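Local structure of transcriptional regulator (Saccharomonospora viridis, 4KWA) at residues T12-N24 with L94-E108. The protein probably acts as a TetR-family transcriptional repressor that binds DNA, and holds a choline ion in the pocket of its C-terminal domain. Residues are numbered along the deposited sequence; the frame is centred on the assembly and turned at random.
Sequences TAWRLIARRGYHN and LLRDEWSVWLQVWTE. With CHT (choline ion), chain E; EDO (1,2-ethanediol), chain D.
W14 lies against V101 where the first helix of the TetR-type DNA-binding domain meets helix 94-108 of the BetI-type ligand-binding domain. The two axes approach to 8.1 Å at 73°, and A18 and S100 mark the crossing, their CA atoms 5.1 Å apart. V101 CG2 sits 3.9 Å from the centroid of the W14 six-membered ring and 13° off its normal, a CH-pi contact over the face, while V101 CG1 comes to 3.3 Å of W14 CH2, the tightest apolar approach between the segments. With CG anti to the backbone N (chi1 -177°), W14 brings the end of its indole onto helix 94-108, where E98 CG meets the ring edge; the E98 carboxylate itself turns to R66 and N59. A18 CB packs at the crossing, 3.6 Å from D97 CB.

Toward solvent the contact turns polar: exposed R19 approaches D97 side-on in a salt bridge, NE and NH1 both donating to OD2, with NH1 at 2.7 Å on the syn lone pair. At the far end, H23 NE2 donates to E108 OE2 from above the carboxylate plane. Helix 94-108 also presents W99 to choline, so one helix touches both ligand and DNA-binding domain. Between these polar ends, the Q104 amide bridges the helix terminus: NE2 donates to I17 O at 3.0 Å, and OE1 accepts Y22 N in its carbonyl plane at 2.8 Å.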
loop_
_atom_site.group_PDB
_atom_site.type_symbol
_atom_site.label_atom_id
_atom_site.label_comp_id
_atom_site.label_asym_id
_atom_site.label_seq_id
_atom_site.Cartn_x
_atom_site.Cartn_y
_atom_site.Cartn_z
ATOM N N THR A 12 10.787 -9.270 -19.455
ATOM C CA THR A 12 11.423 -7.963 -19.653
ATOM C C THR A 12 10.481 -6.841 -19.165
ATOM O O THR A 12 10.910 -5.960 -18.358
ATOM C CB THR A 12 11.906 -7.788 -21.124
ATOM O OG1 THR A 12 12.880 -8.780 -21.443
ATOM C CG2 THR A 12 12.491 -6.463 -21.339
ATOM N N ALA A 13 9.213 -6.853 -19.642
ATOM C CA ALA A 13 8.219 -5.845 -19.176
ATOM C C ALA A 13 8.051 -5.787 -17.682
ATOM O O ALA A 13 8.013 -4.683 -17.119
ATOM C CB ALA A 13 6.873 -6.010 -19.871
ATOM N N TRP A 14 8.014 -6.949 -16.989
ATOM C CA TRP A 14 7.883 -6.987 -15.527
ATOM C C TRP A 14 8.966 -6.246 -14.786
ATOM O O TRP A 14 8.711 -5.362 -13.947
ATOM C CB TRP A 14 7.877 -8.443 -15.020
ATOM C CG TRP A 14 7.665 -8.568 -13.509
ATOM C CD1 TRP A 14 8.624 -8.758 -12.499
ATOM C CD2 TRP A 14 6.390 -8.541 -12.849
ATOM N NE1 TRP A 14 7.976 -8.802 -11.271
ATOM C CE2 TRP A 14 6.617 -8.703 -11.468
ATOM C CE3 TRP A 14 5.090 -8.375 -13.303
ATOM C CZ2 TRP A 14 5.565 -8.718 -10.520
ATOM C CZ3 TRP A 14 4.024 -8.403 -12.363
ATOM C CH2 TRP A 14 4.290 -8.586 -10.971
ATOM N N ARG A 15 10.197 -6.512 -15.222
ATOM C CA ARG A 15 11.379 -5.888 -14.661
ATOM C C ARG A 15 11.447 -4.362 -14.906
ATOM O O ARG A 15 11.687 -3.585 -13.961
ATOM C CB ARG A 15 12.617 -6.641 -15.156
ATOM C CG ARG A 15 13.932 -6.138 -14.556
ATOM C CD ARG A 15 15.133 -6.878 -15.027
ATOM N NE ARG A 15 15.263 -7.068 -16.463
ATOM C CZ ARG A 15 14.900 -8.202 -17.033
ATOM N NH1 ARG A 15 14.360 -9.142 -16.270
ATOM N NH2 ARG A 15 14.986 -8.371 -18.307
ATOM N N LEU A 16 11.097 -3.956 -16.129
ATOM C CA LEU A 16 11.055 -2.553 -16.468
ATOM C C LEU A 16 9.950 -1.803 -15.700
ATOM O O LEU A 16 10.176 -0.701 -15.176
ATOM C CB LEU A 16 10.937 -2.393 -17.977
ATOM C CG LEU A 16 12.074 -2.862 -18.892
ATOM C CD1 LEU A 16 11.767 -2.590 -20.378
ATOM C CD2 LEU A 16 13.329 -2.116 -18.421
ATOM N N ILE A 17 8.815 -2.436 -15.588
ATOM C CA ILE A 17 7.668 -1.861 -14.879
ATOM C C ILE A 17 8.052 -1.712 -13.372
ATOM O O ILE A 17 7.789 -0.712 -12.753
ATOM C CB ILE A 17 6.432 -2.765 -15.068
ATOM C CG1 ILE A 17 5.887 -2.618 -16.493
ATOM C CG2 ILE A 17 5.327 -2.388 -14.050
ATOM C CD1 ILE A 17 4.909 -3.673 -16.940
ATOM N N ALA A 18 8.696 -2.724 -12.816
ATOM C CA ALA A 18 9.157 -2.680 -11.420
ATOM C C ALA A 18 10.135 -1.589 -11.139
ATOM O O ALA A 18 10.027 -0.806 -10.177
ATOM C CB ALA A 18 9.773 -4.015 -11.076
ATOM N N ARG A 19 11.135 -1.468 -12.013
ATOM C CA ARG A 19 12.217 -0.523 -11.718
ATOM C C ARG A 19 12.034 0.895 -12.211
ATOM O O ARG A 19 12.650 1.827 -11.674
ATOM C CB ARG A 19 13.499 -1.149 -12.270
ATOM C CG ARG A 19 13.641 -2.512 -11.661
ATOM C CD ARG A 19 14.964 -3.158 -11.931
ATOM N NE ARG A 19 14.942 -4.478 -11.363
ATOM C CZ ARG A 19 15.944 -5.357 -11.473
ATOM N NH1 ARG A 19 15.830 -6.568 -10.963
ATOM N NH2 ARG A 19 17.038 -5.044 -12.129
ATOM N N ARG A 20 11.172 1.090 -13.197
ATOM C CA ARG A 20 10.951 2.406 -13.784
ATOM C C ARG A 20 9.560 2.988 -13.627
ATOM O O ARG A 20 9.398 4.204 -13.776
ATOM C CB ARG A 20 11.298 2.339 -15.293
ATOM C CG ARG A 20 12.735 1.892 -15.644
ATOM C CD ARG A 20 13.038 2.228 -17.125
ATOM N NE ARG A 20 14.043 1.382 -17.763
ATOM C CZ ARG A 20 14.391 1.465 -19.057
ATOM N NH1 ARG A 20 13.853 2.372 -19.846
ATOM N NH2 ARG A 20 15.322 0.672 -19.545
ATOM N N GLY A 21 8.603 2.110 -13.348
ATOM C CA GLY A 21 7.196 2.420 -13.253
ATOM C C GLY A 21 6.471 2.245 -14.601
ATOM O O GLY A 21 6.930 2.670 -15.704
ATOM N N TYR A 22 5.327 1.542 -14.508
ATOM C CA TYR A 22 4.481 1.200 -15.618
ATOM C C TYR A 22 4.239 2.318 -16.597
ATOM O O TYR A 22 4.374 2.113 -17.801
ATOM C CB TYR A 22 3.113 0.736 -15.086
ATOM C CG TYR A 22 2.136 0.526 -16.165
ATOM C CD1 TYR A 22 2.228 -0.557 -17.019
ATOM C CD2 TYR A 22 1.045 1.352 -16.290
ATOM C CE1 TYR A 22 1.314 -0.756 -18.018
ATOM C CE2 TYR A 22 0.099 1.120 -17.289
ATOM C CZ TYR A 22 0.237 0.063 -18.120
ATOM O OH TYR A 22 -0.679 -0.122 -19.129
ATOM N N HIS A 23 3.952 3.524 -16.103
ATOM C CA HIS A 23 3.660 4.672 -17.058
ATOM C C HIS A 23 4.893 5.293 -17.735
ATOM O O HIS A 23 4.774 6.107 -18.688
ATOM C CB HIS A 23 2.787 5.702 -16.365
ATOM C CG HIS A 23 1.408 5.148 -16.003
ATOM N ND1 HIS A 23 0.395 4.997 -16.926
ATOM C CD2 HIS A 23 0.899 4.738 -14.813
ATOM C CE1 HIS A 23 -0.682 4.501 -16.317
ATOM N NE2 HIS A 23 -0.405 4.364 -15.029
ATOM N N ASN A 24 6.065 4.947 -17.216
ATOM C CA ASN A 24 7.330 5.397 -17.741
ATOM C C ASN A 24 7.940 4.383 -18.643
ATOM O O ASN A 24 8.986 4.626 -19.171
ATOM C CB ASN A 24 8.300 5.735 -16.620
ATOM C CG ASN A 24 7.736 6.788 -15.706
ATOM O OD1 ASN A 24 7.227 7.762 -16.179
ATOM N ND2 ASN A 24 7.767 6.557 -14.408
ATOM N N LEU A 94 14.065 -10.194 -7.228
ATOM C CA LEU A 94 12.753 -10.463 -7.707
ATOM C C LEU A 94 11.671 -10.091 -6.667
ATOM O O LEU A 94 10.666 -9.491 -7.036
ATOM C CB LEU A 94 12.672 -11.982 -8.055
ATOM C CG LEU A 94 11.312 -12.447 -8.578
ATOM C CD1 LEU A 94 10.763 -11.570 -9.663
ATOM C CD2 LEU A 94 11.301 -13.897 -9.091
ATOM N N LEU A 95 11.875 -10.467 -5.423
ATOM C CA LEU A 95 10.826 -10.124 -4.406
ATOM C C LEU A 95 10.649 -8.585 -4.239
ATOM O O LEU A 95 9.552 -8.068 -4.209
ATOM C CB LEU A 95 11.046 -10.811 -3.130
ATOM C CG LEU A 95 11.077 -12.359 -3.188
ATOM C CD1 LEU A 95 10.826 -13.039 -1.866
ATOM C CD2 LEU A 95 10.254 -12.974 -4.220
ATOM N N ARG A 96 11.742 -7.854 -4.215
ATOM C CA ARG A 96 11.657 -6.359 -4.151
ATOM C C ARG A 96 10.927 -5.824 -5.375
ATOM O O ARG A 96 10.002 -4.980 -5.260
ATOM C CB ARG A 96 13.048 -5.747 -4.075
ATOM C CG ARG A 96 13.074 -4.226 -4.063
ATOM C CD ARG A 96 12.477 -3.710 -2.788
ATOM N NE ARG A 96 12.753 -2.274 -2.568
ATOM C CZ ARG A 96 13.488 -1.742 -1.595
ATOM N NH1 ARG A 96 13.580 -0.412 -1.518
ATOM N NH2 ARG A 96 14.079 -2.470 -0.637
ATOM N N ASP A 97 11.238 -6.382 -6.555
ATOM C CA ASP A 97 10.535 -5.974 -7.792
ATOM C C ASP A 97 9.069 -6.299 -7.743
ATOM O O ASP A 97 8.211 -5.525 -8.220
ATOM C CB ASP A 97 11.182 -6.648 -8.996
ATOM C CG ASP A 97 12.538 -6.052 -9.364
ATOM O OD1 ASP A 97 12.912 -5.006 -8.869
ATOM O OD2 ASP A 97 13.265 -6.705 -10.117
ATOM N N GLU A 98 8.725 -7.492 -7.246
ATOM C CA GLU A 98 7.327 -7.831 -7.134
ATOM C C GLU A 98 6.604 -6.816 -6.283
ATOM O O GLU A 98 5.550 -6.312 -6.684
ATOM C CB GLU A 98 7.163 -9.266 -6.633
ATOM C CG GLU A 98 7.636 -10.292 -7.654
ATOM C CD GLU A 98 7.465 -11.725 -7.158
ATOM O OE1 GLU A 98 7.101 -11.914 -5.999
ATOM O OE2 GLU A 98 7.638 -12.668 -7.923
ATOM N N TRP A 99 7.214 -6.423 -5.139
ATOM C CA TRP A 99 6.606 -5.403 -4.348
ATOM C C TRP A 99 6.394 -4.142 -5.131
ATOM O O TRP A 99 5.347 -3.524 -5.014
ATOM C CB TRP A 99 7.421 -5.134 -3.065
ATOM C CG TRP A 99 7.091 -6.063 -1.916
ATOM C CD1 TRP A 99 7.550 -7.297 -1.711
ATOM C CD2 TRP A 99 6.093 -5.831 -0.893
ATOM N NE1 TRP A 99 6.955 -7.871 -0.589
ATOM C CE2 TRP A 99 6.059 -6.979 -0.062
ATOM C CE3 TRP A 99 5.231 -4.786 -0.602
ATOM C CZ2 TRP A 99 5.212 -7.087 1.088
ATOM C CZ3 TRP A 99 4.393 -4.881 0.562
ATOM C CH2 TRP A 99 4.400 -6.031 1.395
ATOM N N SER A 100 7.415 -3.744 -5.883
ATOM C CA SER A 100 7.349 -2.528 -6.696
ATOM C C SER A 100 6.141 -2.549 -7.617
ATOM O O SER A 100 5.494 -1.525 -7.822
ATOM C CB SER A 100 8.627 -2.321 -7.529
ATOM O OG SER A 100 9.791 -2.106 -6.736
ATOM N N VAL A 101 5.859 -3.708 -8.206
ATOM C CA VAL A 101 4.755 -3.863 -9.092
ATOM C C VAL A 101 3.422 -3.891 -8.328
ATOM O O VAL A 101 2.451 -3.260 -8.802
ATOM C CB VAL A 101 4.902 -5.120 -9.918
ATOM C CG1 VAL A 101 3.619 -5.357 -10.721
ATOM C CG2 VAL A 101 6.132 -4.949 -10.802
ATOM N N TRP A 102 3.364 -4.631 -7.213
ATOM C CA TRP A 102 2.117 -4.669 -6.413
ATOM C C TRP A 102 1.681 -3.308 -5.935
ATOM O O TRP A 102 0.462 -3.018 -6.043
ATOM C CB TRP A 102 2.020 -5.749 -5.325
ATOM C CG TRP A 102 2.115 -7.148 -5.897
ATOM C CD1 TRP A 102 3.135 -8.018 -5.694
ATOM C CD2 TRP A 102 1.183 -7.803 -6.800
ATOM N NE1 TRP A 102 2.904 -9.196 -6.392
ATOM C CE2 TRP A 102 1.736 -9.069 -7.106
ATOM C CE3 TRP A 102 -0.030 -7.409 -7.445
ATOM C CZ2 TRP A 102 1.086 -9.988 -7.929
ATOM C CZ3 TRP A 102 -0.693 -8.329 -8.258
ATOM C CH2 TRP A 102 -0.116 -9.606 -8.512
ATOM N N LEU A 103 2.610 -2.474 -5.495
ATOM C CA LEU A 103 2.257 -1.092 -5.132
ATOM C C LEU A 103 1.565 -0.401 -6.342
ATOM O O LEU A 103 0.609 0.403 -6.188
ATOM C CB LEU A 103 3.465 -0.241 -4.715
ATOM C CG LEU A 103 3.824 -0.152 -3.226
ATOM C CD1 LEU A 103 4.146 -1.485 -2.618
ATOM C CD2 LEU A 103 4.936 0.806 -2.907
ATOM N N GLN A 104 2.050 -0.646 -7.546
ATOM C CA GLN A 104 1.421 0.001 -8.727
ATOM C C GLN A 104 0.018 -0.594 -9.032
ATOM O O GLN A 104 -0.895 0.065 -9.546
ATOM C CB GLN A 104 2.368 -0.087 -9.917
ATOM C CG GLN A 104 3.709 0.549 -9.689
ATOM C CD GLN A 104 4.608 0.295 -10.898
ATOM O OE1 GLN A 104 4.311 0.727 -12.024
ATOM N NE2 GLN A 104 5.690 -0.308 -10.644
ATOM N N VAL A 105 -0.078 -1.882 -8.748
ATOM C CA VAL A 105 -1.313 -2.565 -8.964
ATOM C C VAL A 105 -2.395 -2.103 -8.047
ATOM O O VAL A 105 -3.574 -1.957 -8.463
ATOM C CB VAL A 105 -1.109 -4.079 -8.887
ATOM C CG1 VAL A 105 -2.433 -4.879 -8.838
ATOM C CG2 VAL A 105 -0.412 -4.469 -10.170
ATOM N N TRP A 106 -2.013 -1.741 -6.821
ATOM C CA TRP A 106 -3.060 -1.230 -5.926
ATOM C C TRP A 106 -3.749 -0.018 -6.544
ATOM O O TRP A 106 -4.976 0.136 -6.498
ATOM C CB TRP A 106 -2.445 -0.926 -4.536
ATOM C CG TRP A 106 -1.895 -2.026 -3.875
ATOM C CD1 TRP A 106 -2.280 -3.347 -3.954
ATOM C CD2 TRP A 106 -0.923 -1.959 -2.851
ATOM N NE1 TRP A 106 -1.545 -4.084 -3.115
ATOM C CE2 TRP A 106 -0.748 -3.254 -2.367
ATOM C CE3 TRP A 106 -0.172 -0.891 -2.273
ATOM C CZ2 TRP A 106 0.173 -3.557 -1.372
ATOM C CZ3 TRP A 106 0.760 -1.196 -1.281
ATOM C CH2 TRP A 106 0.920 -2.523 -0.844
ATOM N N THR A 107 -2.962 0.914 -7.125
ATOM C CA THR A 107 -3.546 1.993 -7.799
ATOM C C THR A 107 -4.259 1.639 -9.064
ATOM O O THR A 107 -5.361 2.048 -9.276
ATOM C CB THR A 107 -2.506 3.083 -8.139
ATOM O OG1 THR A 107 -2.517 3.906 -7.022
ATOM C CG2 THR A 107 -2.947 3.951 -9.334
ATOM N N GLU A 108 -3.616 0.899 -9.940
ATOM C CA GLU A 108 -4.249 0.561 -11.221
ATOM C C GLU A 108 -5.539 -0.238 -11.005
ATOM O O GLU A 108 -6.457 -0.184 -11.837
ATOM C CB GLU A 108 -3.303 -0.208 -12.141
ATOM C CG GLU A 108 -2.067 0.581 -12.522
ATOM C CD GLU A 108 -2.413 1.835 -13.293
ATOM O OE1 GLU A 108 -3.272 1.678 -14.191
ATOM O OE2 GLU A 108 -1.867 2.952 -12.986
HETATM C C4 CHT E . 0.070 -9.877 -2.249
HETATM C C5 CHT E . 1.593 -10.016 -2.273
HETATM C C6 CHT E . 1.997 -7.640 -1.698
HETATM C C7 CHT E . 3.805 -9.177 -1.924
HETATM C C8 CHT E . 2.222 -9.326 -0.029
HETATM O O6 CHT E . -0.417 -10.573 -3.407
HETATM N N1 CHT E . 2.388 -9.041 -1.473
HETATM C C1 EDO D . 16.600 -3.700 -16.246
HETATM O O1 EDO D . 16.358 -4.521 -17.516
HETATM C C2 EDO D . 15.431 -2.837 -15.751
HETATM O O2 EDO D . 15.521 -1.367 -15.617
#